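Putative carbonic anhydrase (Streptococcus mutans, PDB 3LAS) probably catalyses the reversible hydration of carbon dioxide to hydrogencarbonate, as a zinc-dependent carbonic anhydrase of the beta class. Local coordinates at residues 25-30 with 79-84; 33-38 with 54-59; 63-68 with 120-125; 126-131 with 152-157. One frame throughout, in Å; residues are numbered along the deposited sequence.

Contact 1: 25-30 with 79-84; sequences LPLKPK and QQLGTS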
loop_
_atom_site.group_PDB
_atom_site.type_symbol
_atom_site.label_atom_id
_atom_site.label_comp_id
_atom_site.label_asym_id
_atom_site.label_seq_id
_atom_site.Cartn_x
_atom_site.Cartn_y
_atom_site.Cartn_z
ATOM N N LEU A 25 -12.997 -6.082 -14.633
ATOM C CA LEU A 25 -13.472 -6.584 -13.377
ATOM C C LEU A 25 -14.129 -5.461 -12.578
ATOM O O LEU A 25 -13.814 -4.293 -12.834
ATOM C CB LEU A 25 -12.244 -7.063 -12.590
ATOM C CG LEU A 25 -11.603 -8.368 -13.135
ATOM C CD1 LEU A 25 -10.227 -8.552 -12.473
ATOM C CD2 LEU A 25 -12.431 -9.604 -12.932
ATOM N N PRO A 26 -14.995 -5.785 -11.634
ATOM C CA PRO A 26 -15.698 -4.698 -10.909
ATOM C C PRO A 26 -14.792 -3.949 -9.919
ATOM O O PRO A 26 -13.826 -4.527 -9.358
ATOM C CB PRO A 26 -16.778 -5.466 -10.106
ATOM C CG PRO A 26 -16.239 -6.858 -9.952
ATOM C CD PRO A 26 -15.430 -7.137 -11.263
ATOM N N LEU A 27 -15.111 -2.701 -9.670
ATOM C CA LEU A 27 -14.381 -1.905 -8.728
ATOM C C LEU A 27 -14.506 -2.475 -7.303
ATOM O O LEU A 27 -13.560 -2.418 -6.515
ATOM C CB LEU A 27 -14.978 -0.523 -8.784
ATOM C CG LEU A 27 -14.149 0.627 -8.283
ATOM C CD1 LEU A 27 -12.626 0.620 -8.134
ATOM C CD2 LEU A 27 -14.681 2.049 -8.727
ATOM N N LYS A 28 -15.646 -3.036 -6.923
ATOM C CA LYS A 28 -15.824 -3.613 -5.597
ATOM C C LYS A 28 -15.091 -4.943 -5.484
ATOM O O LYS A 28 -15.336 -5.882 -6.250
ATOM C CB LYS A 28 -17.335 -3.834 -5.310
ATOM C CG LYS A 28 -18.130 -2.546 -5.075
ATOM C CD LYS A 28 -19.556 -2.939 -4.585
ATOM C CE LYS A 28 -20.275 -1.772 -3.951
ATOM N NZ LYS A 28 -20.533 -0.719 -4.973
ATOM N N PRO A 29 -14.129 -5.094 -4.556
ATOM C CA PRO A 29 -13.402 -6.361 -4.485
ATOM C C PRO A 29 -14.294 -7.546 -4.228
ATOM O O PRO A 29 -15.160 -7.474 -3.358
ATOM C CB PRO A 29 -12.418 -6.115 -3.308
ATOM C CG PRO A 29 -12.183 -4.603 -3.318
ATOM C CD PRO A 29 -13.591 -4.093 -3.630
ATOM N N LYS A 30 -14.030 -8.666 -4.878
ATOM C CA LYS A 30 -14.920 -9.836 -4.772
ATOM C C LYS A 30 -15.020 -10.391 -3.365
ATOM O O LYS A 30 -16.132 -10.853 -2.914
ATOM C CB LYS A 30 -14.350 -10.936 -5.677
ATOM C CG LYS A 30 -15.261 -12.106 -5.799
ATOM C CD LYS A 30 -14.783 -13.014 -6.925
ATOM C CE LYS A 30 -15.541 -14.290 -6.901
ATOM N NZ LYS A 30 -14.764 -15.143 -7.814
ATOM N N GLN A 79 -17.115 1.959 2.605
ATOM C CA GLN A 79 -18.387 2.650 2.401
ATOM C C GLN A 79 -18.594 2.939 0.972
ATOM O O GLN A 79 -19.778 3.002 0.533
ATOM C CB GLN A 79 -18.452 3.956 3.247
ATOM C CG GLN A 79 -18.273 3.665 4.763
ATOM C CD GLN A 79 -19.068 2.525 5.339
ATOM O OE1 GLN A 79 -20.239 2.342 4.968
ATOM N NE2 GLN A 79 -18.502 1.733 6.210
ATOM N N GLN A 80 -17.588 3.182 0.151
ATOM C CA GLN A 80 -17.810 3.385 -1.265
ATOM C C GLN A 80 -17.666 2.056 -2.022
ATOM O O GLN A 80 -18.407 1.805 -2.978
ATOM C CB GLN A 80 -16.813 4.443 -1.726
ATOM C CG GLN A 80 -17.003 4.994 -3.146
ATOM C CD GLN A 80 -18.186 5.879 -3.350
ATOM O OE1 GLN A 80 -19.032 5.986 -2.465
ATOM N NE2 GLN A 80 -18.297 6.448 -4.528
ATOM N N LEU A 81 -16.768 1.167 -1.630
ATOM C CA LEU A 81 -16.393 -0.019 -2.395
ATOM C C LEU A 81 -16.804 -1.346 -1.783
ATOM O O LEU A 81 -16.355 -2.377 -2.297
ATOM C CB LEU A 81 -14.912 0.073 -2.865
ATOM C CG LEU A 81 -14.579 1.347 -3.570
ATOM C CD1 LEU A 81 -13.075 1.477 -3.871
ATOM C CD2 LEU A 81 -15.412 1.512 -4.916
ATOM N N GLY A 82 -17.581 -1.315 -0.696
ATOM C CA GLY A 82 -18.281 -2.536 -0.280
ATOM C C GLY A 82 -17.507 -3.466 0.572
ATOM O O GLY A 82 -18.014 -4.524 0.944
ATOM N N THR A 83 -16.239 -3.218 0.908
ATOM C CA THR A 83 -15.556 -4.209 1.749
ATOM C C THR A 83 -16.102 -4.189 3.175
ATOM O O THR A 83 -16.688 -3.191 3.637
ATOM C CB THR A 83 -14.006 -4.093 1.748
ATOM O OG1 THR A 83 -13.635 -2.879 2.413
ATOM C CG2 THR A 83 -13.430 -4.107 0.327
ATOM N N SER A 84 -15.896 -5.296 3.872
ATOM C CA SER A 84 -16.470 -5.465 5.189
ATOM C C SER A 84 -15.695 -6.353 6.060
ATOM O O SER A 84 -16.178 -6.800 7.108
ATOM C CB SER A 84 -17.946 -5.846 5.087
ATOM O OG SER A 84 -18.116 -6.979 4.294
HETATM O O HOH W 1 -16.331 -5.308 -1.911
#
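Lys28 lies along the backbone of Leu81, and its aliphatic chain follows that backbone from Leu81 toward Gly82. From the start of the side chain, CB is already 3.5 Å from Leu81 O, and CG comes closer, at 3.3 Å from the same oxygen. CD passes beyond it, and CE reaches the peptide between Leu81 and Gly82, 4.2 Å from Gly82 CA. The chain runs extended until chi4 (65°), where it bends and brings NZ to 3.9 Å from Gln80 O, too long for a hydrogen bond. Next to it, Leu27 crosses Leu81 at a slant, Leu27 CG lying 3.7 Å from Leu81 CD2. Pro29 supplies the other apolar patch, its CG 3.9 Å from Thr83 CG2, while Thr83 OG1 is bonded to Ser77. Across the second-subunit interface, the amide of Gln80 is held by Gln107 and Thr98 of that subunit. No direct hydrogen bond joins 25-30 to 79-84. A single water donates to both Pro29 O and Leu81 O (3.0 Å to the latter), so the loop before strand 33-38 is held to the turn that follows helix 68-80 by van der Waals contact and one water bridge.

Contact 2: 33-38 with 54-59; sequences VAIVTC and GDAHIL. With ZN (zinc ion), chain C.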
loop_
_atom_site.group_PDB
_atom_site.type_symbol
_atom_site.label_atom_id
_atom_site.label_comp_id
_atom_site.label_asym_id
_atom_site.label_seq_id
_atom_site.Cartn_x
_atom_site.Cartn_y
_atom_site.Cartn_z
ATOM N N VAL A 33 -12.688 -7.964 1.271
ATOM C CA VAL A 33 -11.597 -7.820 2.237
ATOM C C VAL A 33 -10.672 -6.692 1.824
ATOM O O VAL A 33 -10.378 -6.516 0.610
ATOM C CB VAL A 33 -10.770 -9.132 2.346
ATOM C CG1 VAL A 33 -9.610 -8.927 3.344
ATOM C CG2 VAL A 33 -11.626 -10.297 2.751
ATOM N N ALA A 34 -10.200 -5.942 2.806
ATOM C CA ALA A 34 -9.061 -5.023 2.679
ATOM C C ALA A 34 -7.944 -5.522 3.548
ATOM O O ALA A 34 -8.174 -5.838 4.776
ATOM C CB ALA A 34 -9.476 -3.619 3.061
ATOM N N ILE A 35 -6.738 -5.612 2.984
ATOM C CA ILE A 35 -5.530 -6.022 3.731
ATOM C C ILE A 35 -4.697 -4.830 4.016
ATOM O O ILE A 35 -4.505 -3.985 3.119
ATOM C CB ILE A 35 -4.757 -7.000 2.840
ATOM C CG1 ILE A 35 -5.623 -8.275 2.588
ATOM C CG2 ILE A 35 -3.398 -7.414 3.479
ATOM C CD1 ILE A 35 -5.330 -8.854 1.209
ATOM N N VAL A 36 -4.233 -4.656 5.248
ATOM C CA VAL A 36 -3.281 -3.560 5.641
ATOM C C VAL A 36 -1.960 -4.211 5.947
ATOM O O VAL A 36 -1.901 -5.058 6.882
ATOM C CB VAL A 36 -3.838 -2.815 6.867
ATOM C CG1 VAL A 36 -2.858 -1.753 7.399
ATOM C CG2 VAL A 36 -5.230 -2.205 6.568
ATOM N N THR A 37 -0.923 -3.887 5.188
ATOM C CA THR A 37 0.354 -4.547 5.403
ATOM C C THR A 37 1.524 -3.622 5.078
ATOM O O THR A 37 1.342 -2.423 4.801
ATOM C CB THR A 37 0.421 -5.864 4.616
ATOM O OG1 THR A 37 1.529 -6.659 5.024
ATOM C CG2 THR A 37 0.416 -5.646 3.121
ATOM N N CYS A 38 2.734 -4.144 5.217
ATOM C CA CYS A 38 3.927 -3.358 4.966
ATOM C C CYS A 38 4.256 -3.333 3.488
ATOM O O CYS A 38 3.950 -4.270 2.711
ATOM C CB CYS A 38 5.067 -4.021 5.765
ATOM S SG CYS A 38 6.637 -3.002 5.641
ATOM N N GLY A 54 -8.674 -8.876 -8.715
ATOM C CA GLY A 54 -9.957 -8.365 -8.285
ATOM C C GLY A 54 -10.448 -8.834 -6.934
ATOM O O GLY A 54 -11.553 -8.456 -6.535
ATOM N N ASP A 55 -9.677 -9.673 -6.247
ATOM C CA ASP A 55 -10.192 -10.238 -4.985
ATOM C C ASP A 55 -10.233 -9.320 -3.805
ATOM O O ASP A 55 -11.246 -9.329 -3.070
ATOM C CB ASP A 55 -9.408 -11.500 -4.565
ATOM C CG ASP A 55 -9.880 -12.771 -5.227
ATOM O OD1 ASP A 55 -10.893 -12.741 -5.961
ATOM O OD2 ASP A 55 -9.246 -13.808 -4.965
ATOM N N ALA A 56 -9.185 -8.547 -3.529
ATOM C CA ALA A 56 -9.117 -7.805 -2.251
ATOM C C ALA A 56 -8.372 -6.497 -2.429
ATOM O O ALA A 56 -7.396 -6.403 -3.232
ATOM C CB ALA A 56 -8.344 -8.651 -1.252
ATOM N N HIS A 57 -8.756 -5.476 -1.671
ATOM C CA HIS A 57 -7.951 -4.285 -1.589
ATOM C C HIS A 57 -6.674 -4.535 -0.786
ATOM O O HIS A 57 -6.684 -5.321 0.189
ATOM C CB HIS A 57 -8.740 -3.124 -0.879
ATOM C CG HIS A 57 -9.696 -2.465 -1.799
ATOM N ND1 HIS A 57 -10.930 -1.977 -1.412
ATOM C CD2 HIS A 57 -9.592 -2.233 -3.132
ATOM C CE1 HIS A 57 -11.508 -1.377 -2.446
ATOM N NE2 HIS A 57 -10.735 -1.572 -3.532
ATOM N N ILE A 58 -5.608 -3.904 -1.252
ATOM C CA ILE A 58 -4.263 -4.113 -0.614
ATOM C C ILE A 58 -3.719 -2.749 -0.303
ATOM O O ILE A 58 -3.447 -1.957 -1.208
ATOM C CB ILE A 58 -3.297 -4.901 -1.510
ATOM C CG1 ILE A 58 -3.963 -6.255 -1.900
ATOM C CG2 ILE A 58 -1.984 -5.131 -0.796
ATOM C CD1 ILE A 58 -3.206 -6.956 -3.070
ATOM N N LEU A 59 -3.668 -2.418 0.990
ATOM C CA LEU A 59 -3.125 -1.156 1.530
ATOM C C LEU A 59 -1.756 -1.450 2.066
ATOM O O LEU A 59 -1.569 -2.441 2.789
ATOM C CB LEU A 59 -3.985 -0.551 2.633
ATOM C CG LEU A 59 -5.368 -0.039 2.216
ATOM C CD1 LEU A 59 -6.350 -1.163 1.872
ATOM C CD2 LEU A 59 -5.977 0.692 3.391
HETATM ZN ZN ZN C . 8.160 -4.066 6.953
HETATM O O HOH W 2 10.043 -3.643 5.992
#
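Ile35 and Ala56 meet on one face of a parallel strand pair, Ile35 CD1 lying 3.9 Å from Ala56 CB, with Ile58 CG1 a little farther from the same methyl. Ile35 CG1 stands anti to the carbonyl carbon (chi1 -63°), which carries CD1 off the sheet and across toward Ala56. On the other face Ala34 CB sits 4.0 Å from His57 CB and near Leu59 CD1, while Val36 CG2 and Leu59 CD2 close the row more loosely at 4.4 Å. Between these two layers runs the backbone ladder. Ile35 is gripped twice: its N donates to His57 O at 2.8 Å, and its O accepts from Leu59 N almost head-on to the carbonyl. Thr37 N to Leu59 O continues the pattern; at the N-terminal end of the ladder, His57 N to Val33 O is bent to 139°. The strand axes stay 4.6 Å apart and are inclined by 19°. At the polar edge Thr37 OG1 bonds Leu89 O, His57 ND1 bonds Ser77 OG, and Cys38 SG leaves the strand to bind zinc at 2.3 Å, with a water, His91 and Cys94 as the other ligands. Strands 33-38 and 56-61 form a beta-alpha-beta unit through helix 45-49, which packs on Ile35 and Ile58; helix 68-80 lies against Ala34 and Leu59, and strand 85-91 pairs with the other edge of strand 33-38.

Contact 3: 63-68 with 120-125; sequences GGRVTD and DFLPFT. With GAI (guanidine), chain I.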
loop_
_atom_site.group_PDB
_atom_site.type_symbol
_atom_site.label_atom_id
_atom_site.label_comp_id
_atom_site.label_asym_id
_atom_site.label_seq_id
_atom_site.Cartn_x
_atom_site.Cartn_y
_atom_site.Cartn_z
ATOM N N GLY A 63 5.717 -0.554 7.651
ATOM C CA GLY A 63 5.368 -1.323 8.848
ATOM C C GLY A 63 3.956 -1.871 8.845
ATOM O O GLY A 63 3.614 -2.695 9.707
ATOM N N GLY A 64 3.070 -1.522 7.904
ATOM C CA GLY A 64 1.674 -1.965 7.964
ATOM C C GLY A 64 0.982 -1.279 9.129
ATOM O O GLY A 64 0.084 -1.898 9.764
ATOM N N ARG A 65 1.311 -0.034 9.463
ATOM C CA ARG A 65 0.765 0.644 10.657
ATOM C C ARG A 65 -0.526 1.355 10.379
ATOM O O ARG A 65 -0.749 1.862 9.257
ATOM C CB ARG A 65 1.727 1.690 11.134
ATOM C CG ARG A 65 3.186 1.148 11.400
ATOM C CD ARG A 65 3.252 -0.164 12.168
ATOM N NE ARG A 65 2.414 -0.303 13.383
ATOM C CZ ARG A 65 2.817 0.091 14.582
ATOM N NH1 ARG A 65 3.974 0.709 14.756
ATOM N NH2 ARG A 65 1.980 -0.206 15.543
ATOM N N VAL A 66 -1.447 1.420 11.297
ATOM C CA VAL A 66 -2.688 2.135 11.074
ATOM C C VAL A 66 -2.416 3.591 11.339
ATOM O O VAL A 66 -1.781 4.019 12.368
ATOM C CB VAL A 66 -3.798 1.538 11.976
ATOM C CG1 VAL A 66 -4.975 2.530 12.054
ATOM C CG2 VAL A 66 -4.193 0.162 11.413
ATOM N N THR A 67 -2.737 4.414 10.360
ATOM C CA THR A 67 -2.558 5.889 10.289
ATOM C C THR A 67 -3.857 6.537 9.844
ATOM O O THR A 67 -4.771 5.823 9.417
ATOM C CB THR A 67 -1.447 6.251 9.271
ATOM O OG1 THR A 67 -1.956 5.848 7.967
ATOM C CG2 THR A 67 -0.109 5.470 9.606
ATOM N N ASP A 68 -3.888 7.849 9.835
ATOM C CA ASP A 68 -5.029 8.560 9.263
ATOM C C ASP A 68 -5.243 8.204 7.805
ATOM O O ASP A 68 -6.401 8.106 7.383
ATOM C CB ASP A 68 -4.889 10.092 9.401
ATOM C CG ASP A 68 -5.030 10.581 10.848
ATOM O OD1 ASP A 68 -5.487 9.886 11.725
ATOM O OD2 ASP A 68 -4.684 11.782 11.036
ATOM N N ASP A 120 6.308 11.031 14.413
ATOM C CA ASP A 120 6.338 9.642 14.829
ATOM C C ASP A 120 6.445 8.783 13.552
ATOM O O ASP A 120 5.520 8.704 12.745
ATOM C CB ASP A 120 5.051 9.302 15.575
ATOM C CG ASP A 120 5.127 7.951 16.236
ATOM O OD1 ASP A 120 6.074 7.219 16.030
ATOM O OD2 ASP A 120 4.191 7.616 17.075
ATOM N N PHE A 121 7.568 8.157 13.367
ATOM C CA PHE A 121 7.770 7.237 12.247
ATOM C C PHE A 121 7.191 5.869 12.479
ATOM O O PHE A 121 7.269 4.988 11.568
ATOM C CB PHE A 121 9.247 7.176 11.822
ATOM C CG PHE A 121 9.669 8.483 11.174
ATOM C CD1 PHE A 121 9.582 8.650 9.808
ATOM C CD2 PHE A 121 10.135 9.535 11.957
ATOM C CE1 PHE A 121 9.912 9.858 9.195
ATOM C CE2 PHE A 121 10.493 10.767 11.310
ATOM C CZ PHE A 121 10.339 10.885 9.927
ATOM N N LEU A 122 6.594 5.624 13.647
ATOM C CA LEU A 122 5.829 4.414 13.932
ATOM C C LEU A 122 6.655 3.125 13.955
ATOM O O LEU A 122 6.232 2.080 13.473
ATOM C CB LEU A 122 4.558 4.237 13.081
ATOM C CG LEU A 122 3.660 5.429 12.989
ATOM C CD1 LEU A 122 2.536 5.279 11.962
ATOM C CD2 LEU A 122 3.093 5.807 14.358
ATOM N N PRO A 123 7.877 3.111 14.556
ATOM C CA PRO A 123 8.620 1.872 14.723
ATOM C C PRO A 123 7.949 0.931 15.709
ATOM O O PRO A 123 7.032 1.378 16.456
ATOM C CB PRO A 123 10.024 2.364 15.270
ATOM C CG PRO A 123 9.625 3.566 16.123
ATOM C CD PRO A 123 8.496 4.254 15.280
ATOM N N PHE A 124 8.448 -0.283 15.724
ATOM C CA PHE A 124 7.979 -1.210 16.788
ATOM C C PHE A 124 9.112 -2.185 17.035
ATOM O O PHE A 124 10.033 -2.463 16.175
ATOM C CB PHE A 124 6.641 -1.928 16.358
ATOM C CG PHE A 124 6.730 -2.801 15.122
ATOM C CD1 PHE A 124 7.339 -4.032 15.170
ATOM C CD2 PHE A 124 6.105 -2.400 13.973
ATOM C CE1 PHE A 124 7.346 -4.871 14.027
ATOM C CE2 PHE A 124 6.086 -3.242 12.815
ATOM C CZ PHE A 124 6.718 -4.419 12.855
ATOM N N THR A 125 8.962 -2.897 18.159
ATOM C CA THR A 125 9.924 -3.945 18.483
ATOM C C THR A 125 9.331 -5.344 18.584
ATOM O O THR A 125 9.975 -6.368 18.268
ATOM C CB THR A 125 10.661 -3.683 19.874
ATOM O OG1 THR A 125 9.755 -3.209 20.872
ATOM C CG2 THR A 125 11.748 -2.629 19.583
HETATM C C GAI I . 6.460 12.332 8.001
HETATM N N1 GAI I . 5.587 12.704 7.053
HETATM N N2 GAI I . 6.310 11.573 9.063
HETATM N N3 GAI I . 7.555 12.811 8.406
#
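Leu122 and Phe124 are the residues of 120-125 that bring their side chains against Arg65. Ahead of them, Asp120 OD1 accepts from Leu122 N at 2.9 Å, an Asx turn, with the N-H arriving from above the carboxylate plane. Phe121 turns to the other side, where its CZ is 3.7 Å from a guanidine nitrogen, N3. Leu122 then slants across Arg65 and Thr67: its CD1 touches Thr67 CG2 at 3.5 Å and Arg65 CB at 3.8 Å. Its carbonyl oxygen takes a bond from Arg65 NH1 of 2.9 Å, bent to 139° at the hydrogen. That oxygen lies within the guanidinium plane, yet NH1 stands 54° out of the carbonyl plane. Pro123 O is also at the guanidinium edge, at a longer distance. Phe124 places CD2 over one guanidinium face, 3.8 Å from NH1, with the two planes 89° apart, so the ring presents its edge and does not stack. Bends at chi2 and chi3 of Arg65 curl the chain back to reach these partners. NE and NH2 form salt bridges with Asp134 and Glu133, so all three guanidinium nitrogens have acceptors; the buried charge is probably balanced by the two carboxylates, and the rotation of the group is fixed.

Contact 4: 126-131 with 152-157; sequences DIEESV and GAIYDV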
loop_
_atom_site.group_PDB
_atom_site.type_symbol
_atom_site.label_atom_id
_atom_site.label_comp_id
_atom_site.label_asym_id
_atom_site.label_seq_id
_atom_site.Cartn_x
_atom_site.Cartn_y
_atom_site.Cartn_z
ATOM N N ASP A 126 8.087 -5.433 19.018
ATOM C CA ASP A 126 7.431 -6.727 19.268
ATOM C C ASP A 126 6.356 -6.840 18.223
ATOM O O ASP A 126 5.423 -6.033 18.178
ATOM C CB ASP A 126 6.867 -6.651 20.669
ATOM C CG ASP A 126 6.146 -7.908 21.118
ATOM O OD1 ASP A 126 5.398 -8.506 20.384
ATOM O OD2 ASP A 126 6.303 -8.270 22.338
ATOM N N ILE A 127 6.557 -7.756 17.308
ATOM C CA ILE A 127 5.667 -7.831 16.140
ATOM C C ILE A 127 4.235 -8.080 16.550
ATOM O O ILE A 127 3.282 -7.465 16.047
ATOM C CB ILE A 127 6.092 -8.839 15.074
ATOM C CG1 ILE A 127 7.554 -8.670 14.663
ATOM C CG2 ILE A 127 5.286 -8.644 13.842
ATOM C CD1 ILE A 127 7.992 -10.012 13.816
ATOM N N GLU A 128 3.998 -9.059 17.426
ATOM C CA GLU A 128 2.629 -9.378 17.847
ATOM C C GLU A 128 1.983 -8.207 18.448
ATOM O O GLU A 128 0.780 -7.902 18.216
ATOM C CB GLU A 128 2.601 -10.603 18.776
ATOM C CG GLU A 128 3.038 -11.840 18.135
ATOM C CD GLU A 128 4.492 -12.097 17.986
ATOM O OE1 GLU A 128 5.333 -11.253 18.294
ATOM O OE2 GLU A 128 4.870 -13.244 17.562
ATOM N N GLU A 129 2.732 -7.474 19.310
ATOM C CA GLU A 129 2.125 -6.330 19.924
ATOM C C GLU A 129 1.819 -5.237 18.932
ATOM O O GLU A 129 0.789 -4.540 19.076
ATOM C CB GLU A 129 3.014 -5.677 21.037
ATOM C CG GLU A 129 3.138 -6.496 22.312
ATOM C CD GLU A 129 1.796 -6.847 22.978
ATOM O OE1 GLU A 129 0.756 -6.253 22.824
ATOM O OE2 GLU A 129 1.898 -7.772 23.688
ATOM N N SER A 130 2.657 -5.051 17.905
ATOM C CA SER A 130 2.370 -4.079 16.886
ATOM C C SER A 130 1.044 -4.373 16.146
ATOM O O SER A 130 0.312 -3.451 15.808
ATOM C CB SER A 130 3.535 -3.940 15.936
ATOM O OG SER A 130 3.685 -5.037 15.023
ATOM N N VAL A 131 0.777 -5.646 15.925
ATOM C CA VAL A 131 -0.487 -6.049 15.273
ATOM C C VAL A 131 -1.626 -5.725 16.212
ATOM O O VAL A 131 -2.633 -5.140 15.804
ATOM C CB VAL A 131 -0.430 -7.535 14.931
ATOM C CG1 VAL A 131 -1.817 -8.010 14.406
ATOM C CG2 VAL A 131 0.595 -7.818 13.846
ATOM N N GLY A 152 -5.646 -10.350 12.673
ATOM C CA GLY A 152 -4.225 -10.013 12.686
ATOM C C GLY A 152 -3.404 -11.196 12.302
ATOM O O GLY A 152 -3.716 -12.348 12.630
ATOM N N ALA A 153 -2.272 -10.945 11.639
ATOM C CA ALA A 153 -1.369 -12.000 11.201
ATOM C C ALA A 153 0.027 -11.516 11.003
ATOM O O ALA A 153 0.249 -10.301 10.867
ATOM C CB ALA A 153 -1.926 -12.666 9.954
ATOM N N ILE A 154 0.952 -12.475 10.898
ATOM C CA ILE A 154 2.395 -12.212 10.625
ATOM C C ILE A 154 2.839 -13.036 9.478
ATOM O O ILE A 154 2.558 -14.266 9.436
ATOM C CB ILE A 154 3.222 -12.512 11.865
ATOM C CG1 ILE A 154 2.936 -11.466 12.930
ATOM C CG2 ILE A 154 4.731 -12.393 11.513
ATOM C CD1 ILE A 154 3.524 -11.802 14.329
ATOM N N TYR A 155 3.437 -12.404 8.483
ATOM C CA TYR A 155 4.076 -13.069 7.343
ATOM C C TYR A 155 5.573 -13.286 7.667
ATOM O O TYR A 155 6.285 -12.324 8.045
ATOM C CB TYR A 155 3.943 -12.127 6.122
ATOM C CG TYR A 155 4.636 -12.667 4.881
ATOM C CD1 TYR A 155 5.853 -12.069 4.458
ATOM C CD2 TYR A 155 4.124 -13.748 4.149
ATOM C CE1 TYR A 155 6.479 -12.549 3.283
ATOM C CE2 TYR A 155 4.759 -14.214 3.033
ATOM C CZ TYR A 155 5.904 -13.634 2.601
ATOM O OH TYR A 155 6.519 -14.162 1.485
ATOM N N ASP A 156 6.054 -14.512 7.465
ATOM C CA ASP A 156 7.501 -14.814 7.671
ATOM C C ASP A 156 8.169 -14.636 6.323
ATOM O O ASP A 156 7.915 -15.415 5.373
ATOM C CB ASP A 156 7.597 -16.245 8.174
ATOM C CG ASP A 156 8.990 -16.646 8.479
ATOM O OD1 ASP A 156 9.186 -17.328 9.505
ATOM O OD2 ASP A 156 9.941 -16.321 7.735
ATOM N N VAL A 157 9.034 -13.637 6.197
ATOM C CA VAL A 157 9.627 -13.324 4.888
ATOM C C VAL A 157 10.559 -14.430 4.430
ATOM O O VAL A 157 10.831 -14.497 3.243
ATOM C CB VAL A 157 10.429 -11.991 4.855
ATOM C CG1 VAL A 157 9.479 -10.795 5.033
ATOM C CG2 VAL A 157 11.546 -11.934 5.928
#
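Ile127 and Val131, at the start of helix 127-140, pack on Gly152 and Ile154 of strand 149-155: a helix-on-sheet contact of mainly aliphatic side chains, with no hydrogen bond across. The short axes run 8.6 Å apart at closest approach and at 142° to each other. Ile154 has the largest buried area and is central. Its CD1 lies 3.6 Å from Ile127 CG2, the side chains crossing at a slant, and the same methyl meets the bent chain of Glu128, whose OE2 is 3.8 Å away. CG1 of Ile154 stands anti to the carbonyl carbon (chi1 -70°), which sends the branch toward the helix. One helical turn farther on, Val131 CG1 rests on Gly152 CA at 3.6 Å; a glycine here lets the helix sit this near the strand. Val131 CG2 approaches Ala153 O. Asp126 is the N-cap of the helix; its OD1 accepts from Glu129 N at 3.1 Å. Ala153 and Tyr155 make backbone bonds to His90 of strand 85-91, while Gly152 bonds to Val165 and Ile154 to Arg163. The arrangement is an alpha/beta layering, a helix laid over a mixed sheet whose strands 33-38, 56-61, 85-91 and 149-155 run parallel, as in the beta-class carbonic anhydrase fold.

Contact 2 is the core of the set, with every touching residue buried, and it is the one built on a ladder of backbone hydrogen bonds. Contacts 1, 3 and 4 are partly buried. Contacts 2 and 4 belong to the same sheet but do not touch, their nearest atoms about 6 Å apart. Contact 1 abuts contact 2 through Pro29 and Leu81 against His57, whereas contact 3 reaches it near the metal, where Gly63 N lies 3.3 Å from Cys38 SG. Contacts 3 and 4 meet through Phe124 and Ser130. Chemistry follows place: water-bridged loop packing in contact 1, an arginine charge in contact 3, aliphatic packing in contact 4.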